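Local coordinates for protein sugar phosphate isomerase/epimerase (Parabacteroides distasonis, PDB 3L23) that binds a magnesium ion in a xylose isomerase-like TIM barrel and is probably a sugar phosphate isomerase or epimerase, at residues F162-H165 / M169-N172; M215-T220 / N225-Y230. All coordinates share one frame; numbering follows the deposited sequence.

Interaction 1 (F162-H165 / M169-N172). With MG (magnesium ion), chain B.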
ATOM      1  N   PHE A 162       8.012  -4.096   8.566  1.00 30.53           N
ATOM      2  CA  PHE A 162       8.038  -3.546   7.211  1.00 30.17           C
ATOM      3  C   PHE A 162       6.955  -4.189   6.352  1.00 30.84           C
ATOM      4  O   PHE A 162       6.926  -5.421   6.195  1.00 31.35           O
ATOM      5  CB  PHE A 162       9.425  -3.781   6.566  1.00 30.45           C
ATOM      6  CG  PHE A 162       9.536  -3.272   5.162  1.00 29.82           C
ATOM      7  CD1 PHE A 162       9.898  -1.942   4.911  1.00 30.71           C
ATOM      8  CD2 PHE A 162       9.260  -4.087   4.094  1.00 28.82           C
ATOM      9  CE1 PHE A 162      10.024  -1.474   3.606  1.00 31.61           C
ATOM     10  CE2 PHE A 162       9.360  -3.589   2.777  1.00 27.84           C
ATOM     11  CZ  PHE A 162       9.734  -2.296   2.558  1.00 29.60           C
ATOM     12  N   GLY A 163       6.049  -3.375   5.814  1.00 30.18           N
ATOM     13  CA  GLY A 163       5.060  -3.864   4.869  1.00 29.41           C
ATOM     14  C   GLY A 163       5.404  -3.447   3.458  1.00 29.75           C
ATOM     15  O   GLY A 163       5.925  -2.348   3.244  1.00 30.20           O
ATOM     16  N   TYR A 164       5.040  -4.289   2.488  1.00 29.68           N
ATOM     17  CA  TYR A 164       5.315  -4.028   1.073  1.00 29.69           C
ATOM     18  C   TYR A 164       4.051  -4.140   0.223  1.00 30.57           C
ATOM     19  O   TYR A 164       3.376  -5.182   0.250  1.00 30.75           O
ATOM     20  CB  TYR A 164       6.386  -5.000   0.520  1.00 29.89           C
ATOM     21  CG  TYR A 164       6.798  -4.615  -0.897  1.00 28.40           C
ATOM     22  CD1 TYR A 164       7.674  -3.573  -1.131  1.00 29.08           C
ATOM     23  CD2 TYR A 164       6.191  -5.231  -2.002  1.00 30.45           C
ATOM     24  CE1 TYR A 164       7.985  -3.192  -2.435  1.00 28.07           C
ATOM     25  CE2 TYR A 164       6.505  -4.857  -3.282  1.00 30.15           C
ATOM     26  CZ  TYR A 164       7.397  -3.831  -3.478  1.00 31.90           C
ATOM     27  OH  TYR A 164       7.738  -3.440  -4.746  1.00 29.21           O
ATOM     28  N   HIS A 165       3.775  -3.079  -0.552  1.00 30.89           N
ATOM     29  CA  HIS A 165       2.635  -3.010  -1.494  1.00 30.53           C
ATOM     30  C   HIS A 165       3.145  -3.087  -2.925  1.00 30.47           C
ATOM     31  O   HIS A 165       4.058  -2.362  -3.351  1.00 29.30           O
ATOM     32  CB  HIS A 165       1.803  -1.724  -1.243  1.00 30.76           C
ATOM     33  CG  HIS A 165       0.917  -1.301  -2.386  1.00 29.20           C
ATOM     34  ND1 HIS A 165       1.423  -0.737  -3.540  1.00 30.30           N
ATOM     35  CD2 HIS A 165      -0.435  -1.297  -2.534  1.00 30.91           C
ATOM     36  CE1 HIS A 165       0.428  -0.425  -4.357  1.00 33.64           C
ATOM     37  NE2 HIS A 165      -0.712  -0.754  -3.769  1.00 29.39           N
HETATM   38  N   MSE A 169       4.789  -4.542 -11.756  1.00 30.83           N
HETATM   39  CA  MSE A 169       6.184  -4.737 -12.145  1.00 31.63           C
HETATM   40  C   MSE A 169       6.823  -5.900 -11.403  1.00 30.49           C
HETATM   41  O   MSE A 169       7.797  -6.481 -11.883  1.00 30.79           O
HETATM   42  CB  MSE A 169       7.057  -3.484 -11.895  1.00 32.72           C
HETATM   43  CG  MSE A 169       6.676  -2.201 -12.633  1.00 34.76           C
HETATM   44 SE   MSE A 169       5.237  -1.250 -11.601  0.75 44.86          SE
HETATM   45  CE  MSE A 169       5.828  -1.658  -9.851  1.00 31.25           C
ATOM     46  N   GLU A 170       6.324  -6.182 -10.211  1.00 29.99           N
ATOM     47  CA  GLU A 170       6.846  -7.288  -9.381  1.00 30.02           C
ATOM     48  C   GLU A 170       6.592  -8.638 -10.050  1.00 29.30           C
ATOM     49  O   GLU A 170       7.172  -9.650  -9.666  1.00 28.21           O
ATOM     50  CB  GLU A 170       6.227  -7.247  -7.985  1.00 29.85           C
ATOM     51  CG  GLU A 170       6.580  -6.043  -7.138  1.00 29.99           C
ATOM     52  CD  GLU A 170       5.782  -4.786  -7.394  1.00 31.54           C
ATOM     53  OE1 GLU A 170       4.965  -4.718  -8.342  1.00 31.41           O
ATOM     54  OE2 GLU A 170       5.915  -3.876  -6.549  1.00 31.36           O
ATOM     55  N   PHE A 171       5.684  -8.681 -11.021  1.00 30.19           N
ATOM     56  CA  PHE A 171       5.444  -9.941 -11.736  1.00 30.70           C
ATOM     57  C   PHE A 171       6.256 -10.077 -12.997  1.00 31.07           C
ATOM     58  O   PHE A 171       6.170 -11.092 -13.680  1.00 30.30           O
ATOM     59  CB  PHE A 171       3.935 -10.153 -11.910  1.00 30.07           C
ATOM     60  CG  PHE A 171       3.246 -10.202 -10.610  1.00 28.78           C
ATOM     61  CD1 PHE A 171       3.331 -11.326  -9.811  1.00 29.78           C
ATOM     62  CD2 PHE A 171       2.615  -9.068 -10.090  1.00 29.78           C
ATOM     63  CE1 PHE A 171       2.764 -11.330  -8.553  1.00 27.78           C
ATOM     64  CE2 PHE A 171       2.038  -9.081  -8.876  1.00 31.15           C
ATOM     65  CZ  PHE A 171       2.114 -10.199  -8.083  1.00 30.79           C
ATOM     66  N   ASN A 172       7.063  -9.067 -13.325  1.00 32.60           N
ATOM     67  CA  ASN A 172       8.079  -9.241 -14.347  1.00 33.34           C
ATOM     68  C   ASN A 172       9.083 -10.316 -13.881  1.00 33.16           C
ATOM     69  O   ASN A 172       9.330 -10.475 -12.701  1.00 30.97           O
ATOM     70  CB  ASN A 172       8.876  -7.960 -14.578  1.00 34.93           C
ATOM     71  CG  ASN A 172       8.083  -6.853 -15.254  1.00 37.93           C
ATOM     72  OD1 ASN A 172       7.103  -7.083 -15.950  1.00 45.65           O
ATOM     73  ND2 ASN A 172       8.538  -5.634 -15.052  1.00 44.36           N
TER
HETATM   74 MG    MG B   1      -2.739  -0.068  -4.431  1.00 16.51          MG
HETATM   75  O   HOH W   1      -1.850   0.564  -6.259  1.00 20.44           O
HETATM   76  O   HOH W   2      -1.753   1.984  -3.788  1.00 21.55           O
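Tyr164 and Glu170 meet through a single short hydrogen bond near the carboxyl end of a parallel strand of the TIM barrel, where residues 162-165 run out toward the metal site and residues 169-172 form a 3-10 turn. The phenol hydroxyl is the donor: Tyr164 OH lies 2.6 Å from Glu170 OE2. That oxygen receives it on its anti lone pair, the one facing away from OE1, and sits at the edge of the tyrosine ring, near its plane. The carboxylate itself is turned steeply, 72° from the ring. The two side chains approach from opposite directions, and a bend in the glutamate chain at chi2 (82°) brings the acid round to the hydroxyl, with Glu170 CG 4.0 Å from Tyr164 CE2. Both residues are buried, so the bond gives the tyrosine hydroxyl a partner inside the protein; the other carboxylate oxygen, OE1, takes a weak hydrogen bond from the backbone N of His167. Met130 packs against both side chains. Next along the strand, His165 points its CB away from the turn and its ring to the magnesium ion, whose site is completed by Asp216, His242, Glu275 and two waters. A hydrogen bond from ND1 to the carbonyl of Pro128 and the metal bond together hold the ring's rotation, with His165 NE2 2.2 Å from the magnesium.

Interaction 2 (M215-T220 / N225-Y230). With MG (magnesium ion), chain B.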
HETATM    1  N   MSE A 215      -1.212  -6.940  -0.378  1.00 31.46           N
HETATM    2  CA  MSE A 215      -1.392  -7.324  -1.779  1.00 31.12           C
HETATM    3  C   MSE A 215      -2.461  -6.431  -2.412  1.00 31.59           C
HETATM    4  O   MSE A 215      -3.589  -6.331  -1.909  1.00 31.99           O
HETATM    5  CB  MSE A 215      -1.797  -8.788  -1.920  1.00 31.13           C
HETATM    6  CG  MSE A 215      -2.243  -9.150  -3.337  1.00 31.19           C
HETATM    7 SE   MSE A 215      -2.156 -11.026  -3.689  0.75 30.09          SE
HETATM    8  CE  MSE A 215      -0.335 -11.126  -4.181  1.00 30.99           C
ATOM      9  N   ASP A 216      -2.105  -5.771  -3.503  1.00 31.22           N
ATOM     10  CA  ASP A 216      -3.081  -4.995  -4.275  1.00 31.01           C
ATOM     11  C   ASP A 216      -3.678  -5.954  -5.278  1.00 30.54           C
ATOM     12  O   ASP A 216      -3.007  -6.395  -6.224  1.00 31.31           O
ATOM     13  CB  ASP A 216      -2.435  -3.795  -4.927  1.00 30.51           C
ATOM     14  CG  ASP A 216      -3.421  -2.900  -5.641  1.00 31.40           C
ATOM     15  OD1 ASP A 216      -4.159  -3.416  -6.484  1.00 30.65           O
ATOM     16  OD2 ASP A 216      -3.379  -1.674  -5.409  1.00 32.15           O
ATOM     17  N   VAL A 217      -4.957  -6.254  -5.078  1.00 31.11           N
ATOM     18  CA  VAL A 217      -5.560  -7.319  -5.888  1.00 30.21           C
ATOM     19  C   VAL A 217      -5.643  -6.946  -7.367  1.00 29.68           C
ATOM     20  O   VAL A 217      -5.555  -7.837  -8.221  1.00 29.35           O
ATOM     21  CB  VAL A 217      -6.940  -7.786  -5.322  1.00 29.66           C
ATOM     22  CG1 VAL A 217      -6.755  -8.338  -3.929  1.00 32.08           C
ATOM     23  CG2 VAL A 217      -8.002  -6.666  -5.328  1.00 28.73           C
ATOM     24  N   TYR A 218      -5.912  -5.667  -7.684  1.00 29.19           N
ATOM     25  CA  TYR A 218      -6.024  -5.229  -9.066  1.00 29.31           C
ATOM     26  C   TYR A 218      -4.663  -5.330  -9.773  1.00 30.06           C
ATOM     27  O   TYR A 218      -4.554  -5.855 -10.906  1.00 29.64           O
ATOM     28  CB  TYR A 218      -6.500  -3.781  -9.149  1.00 29.48           C
ATOM     29  CG  TYR A 218      -6.431  -3.154 -10.526  1.00 29.19           C
ATOM     30  CD1 TYR A 218      -7.388  -3.407 -11.519  1.00 28.50           C
ATOM     31  CD2 TYR A 218      -5.376  -2.278 -10.890  1.00 28.27           C
ATOM     32  CE1 TYR A 218      -7.330  -2.787 -12.744  1.00 29.96           C
ATOM     33  CE2 TYR A 218      -5.325  -1.693 -12.076  1.00 29.44           C
ATOM     34  CZ  TYR A 218      -6.290  -1.939 -13.043  1.00 30.82           C
ATOM     35  OH  TYR A 218      -6.260  -1.360 -14.267  1.00 31.16           O
ATOM     36  N   TRP A 219      -3.629  -4.779  -9.135  1.00 30.05           N
ATOM     37  CA  TRP A 219      -2.344  -4.786  -9.798  1.00 29.76           C
ATOM     38  C   TRP A 219      -1.781  -6.190  -9.922  1.00 29.91           C
ATOM     39  O   TRP A 219      -0.987  -6.462 -10.812  1.00 29.29           O
ATOM     40  CB  TRP A 219      -1.350  -3.822  -9.132  1.00 30.67           C
ATOM     41  CG  TRP A 219      -1.694  -2.405  -9.473  1.00 30.12           C
ATOM     42  CD1 TRP A 219      -2.270  -1.493  -8.662  1.00 32.77           C
ATOM     43  CD2 TRP A 219      -1.521  -1.765 -10.746  1.00 30.56           C
ATOM     44  NE1 TRP A 219      -2.487  -0.337  -9.336  1.00 30.60           N
ATOM     45  CE2 TRP A 219      -2.007  -0.458 -10.615  1.00 30.66           C
ATOM     46  CE3 TRP A 219      -0.992  -2.170 -11.967  1.00 33.13           C
ATOM     47  CZ2 TRP A 219      -2.005   0.450 -11.663  1.00 30.98           C
ATOM     48  CZ3 TRP A 219      -0.949  -1.267 -13.018  1.00 32.89           C
ATOM     49  CH2 TRP A 219      -1.488   0.035 -12.870  1.00 33.13           C
ATOM     50  N   THR A 220      -2.182  -7.098  -9.054  1.00 27.37           N
ATOM     51  CA  THR A 220      -1.826  -8.539  -9.174  1.00 27.83           C
ATOM     52  C   THR A 220      -2.405  -9.131 -10.452  1.00 27.32           C
ATOM     53  O   THR A 220      -1.688  -9.745 -11.282  1.00 27.12           O
ATOM     54  CB  THR A 220      -2.236  -9.358  -7.903  1.00 27.51           C
ATOM     55  OG1 THR A 220      -1.636  -8.735  -6.764  1.00 29.20           O
ATOM     56  CG2 THR A 220      -1.752 -10.824  -7.998  1.00 29.66           C
ATOM     57  N   ASN A 225      -1.309 -12.460 -12.728  1.00 29.60           N
ATOM     58  CA  ASN A 225      -1.346 -13.405 -11.591  1.00 30.14           C
ATOM     59  C   ASN A 225      -2.670 -13.339 -10.829  1.00 30.56           C
ATOM     60  O   ASN A 225      -3.438 -12.379 -10.917  1.00 30.78           O
ATOM     61  CB  ASN A 225      -0.168 -13.180 -10.636  1.00 30.06           C
ATOM     62  CG  ASN A 225       1.106 -13.778 -11.145  1.00 30.92           C
ATOM     63  OD1 ASN A 225       1.481 -14.853 -10.689  1.00 30.97           O
ATOM     64  ND2 ASN A 225       1.745 -13.143 -12.153  1.00 29.27           N
ATOM     65  N   ASP A 226      -2.929 -14.384 -10.042  1.00 30.73           N
ATOM     66  CA  ASP A 226      -4.206 -14.523  -9.318  1.00 30.82           C
ATOM     67  C   ASP A 226      -4.032 -14.238  -7.847  1.00 30.22           C
ATOM     68  O   ASP A 226      -3.375 -15.016  -7.177  1.00 30.73           O
ATOM     69  CB  ASP A 226      -4.697 -15.958  -9.472  1.00 31.72           C
ATOM     70  CG  ASP A 226      -6.014 -16.225  -8.762  1.00 32.08           C
ATOM     71  OD1 ASP A 226      -6.713 -15.270  -8.333  1.00 34.13           O
ATOM     72  OD2 ASP A 226      -6.338 -17.438  -8.635  1.00 33.99           O
ATOM     73  N   PRO A 227      -4.670 -13.165  -7.336  1.00 29.53           N
ATOM     74  CA  PRO A 227      -4.520 -12.850  -5.928  1.00 28.86           C
ATOM     75  C   PRO A 227      -5.108 -13.919  -5.019  1.00 29.62           C
ATOM     76  O   PRO A 227      -4.633 -14.107  -3.903  1.00 30.19           O
ATOM     77  CB  PRO A 227      -5.263 -11.534  -5.776  1.00 31.06           C
ATOM     78  CG  PRO A 227      -6.217 -11.478  -6.866  1.00 30.35           C
ATOM     79  CD  PRO A 227      -5.538 -12.190  -8.011  1.00 30.30           C
ATOM     80  N   VAL A 228      -6.105 -14.647  -5.493  1.00 29.30           N
ATOM     81  CA  VAL A 228      -6.661 -15.733  -4.672  1.00 30.24           C
ATOM     82  C   VAL A 228      -5.653 -16.862  -4.486  1.00 31.20           C
ATOM     83  O   VAL A 228      -5.463 -17.354  -3.380  1.00 30.27           O
ATOM     84  CB  VAL A 228      -7.993 -16.191  -5.250  1.00 30.54           C
ATOM     85  CG1 VAL A 228      -8.458 -17.495  -4.608  1.00 30.49           C
ATOM     86  CG2 VAL A 228      -9.050 -15.055  -5.075  1.00 28.53           C
ATOM     87  N   GLU A 229      -5.005 -17.288  -5.569  1.00 31.98           N
ATOM     88  CA  GLU A 229      -3.923 -18.264  -5.486  1.00 32.56           C
ATOM     89  C   GLU A 229      -2.787 -17.817  -4.571  1.00 30.60           C
ATOM     90  O   GLU A 229      -2.244 -18.631  -3.811  1.00 31.23           O
ATOM     91  CB  GLU A 229      -3.347 -18.553  -6.880  1.00 32.70           C
ATOM     92  CG  GLU A 229      -2.191 -19.544  -6.888  1.00 34.93           C
ATOM     93  CD  GLU A 229      -1.506 -19.718  -8.275  1.00 38.07           C
ATOM     94  OE1 GLU A 229      -1.737 -18.901  -9.219  1.00 41.86           O
ATOM     95  OE2 GLU A 229      -0.735 -20.704  -8.379  1.00 46.31           O
ATOM     96  N   TYR A 230      -2.396 -16.547  -4.659  1.00 29.94           N
ATOM     97  CA  TYR A 230      -1.346 -16.007  -3.785  1.00 30.19           C
ATOM     98  C   TYR A 230      -1.743 -16.080  -2.303  1.00 30.22           C
ATOM     99  O   TYR A 230      -0.938 -16.489  -1.444  1.00 29.91           O
ATOM    100  CB  TYR A 230      -0.924 -14.575  -4.183  1.00 30.13           C
ATOM    101  CG  TYR A 230       0.272 -14.624  -5.089  1.00 30.19           C
ATOM    102  CD1 TYR A 230       1.542 -14.796  -4.579  1.00 30.00           C
ATOM    103  CD2 TYR A 230       0.119 -14.572  -6.481  1.00 31.69           C
ATOM    104  CE1 TYR A 230       2.660 -14.897  -5.436  1.00 30.49           C
ATOM    105  CE2 TYR A 230       1.188 -14.693  -7.304  1.00 31.85           C
ATOM    106  CZ  TYR A 230       2.466 -14.874  -6.786  1.00 31.04           C
ATOM    107  OH  TYR A 230       3.525 -15.006  -7.675  1.00 31.90           O
TER
HETATM  108 MG    MG B   1      -2.739  -0.068  -4.431  1.00 16.51          MG
HETATM  109  O   HOH W   1      -1.850   0.564  -6.259  1.00 20.44           O
HETATM  110  O   HOH W   2      -1.753   1.984  -3.788  1.00 21.55           O
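Pro227 packs its ring against three residues of 215-220. Pro227 CB lies 3.8 Å from Met215 SE and also touches Val217 CG1, while its CD reaches the methyl of Thr220. The selenomethionine crosses the proline at about a right angle; its chain runs extended until chi3 (-85°) turns the terminal methyl aside, bringing Met215 CE within 3.5 Å of Tyr230 CB. Thr220 CG2, anti to the backbone N, points into the same apolar patch and sits 3.8 Å from Pro227 N. One backbone bond joins the segments, Asn225 N to Thr220 O at 3.1 Å.

Behind this shell, Asp216 O accepts from both Thr220 N and Thr220 OG1, the hydroxyl at 2.8 Å and 43° out of the carbonyl plane; Asn166 ND2 is a second partner of that hydroxyl. With Thr220 cut back to an alanine, a gap is likely to open beside Pro227, Asp216 O would lose one of its two donors, and Asn166 ND2 its hydroxyl partner. Asp216 OD1 caps the helix at Trp219 N with a nearly straight bond (173°), while Asp216 OD2 binds the magnesium ion at 2.0 Å. The next helix starts similarly, with Asp226 as its N-cap. Tyr230 OH is held by Asp200. This is the end of a TIM-barrel strand turning into helix, its last residue serving as both metal ligand and N-cap.

Overall arrangement
Both contacts are buried and belong to neighbouring parallel strands of the barrel, 162-165 and 211-216, each of which supplies a ligand to the same magnesium ion. Interaction 1 lies nearer the centre of the chain and is small and polar, resting on one hydroxyl-to-carboxylate hydrogen bond between a strand and the turn that follows it. Interaction 2, farther out, buries about three times the surface, is mainly apolar, and joins a strand end and short helix to the next helix. Their centres are 11 Å apart, and they meet at two places: at the metal, and where Phe171 packs against Thr220, Asn225 and Tyr230. The 169-172 turn therefore touches both segments of interaction 2.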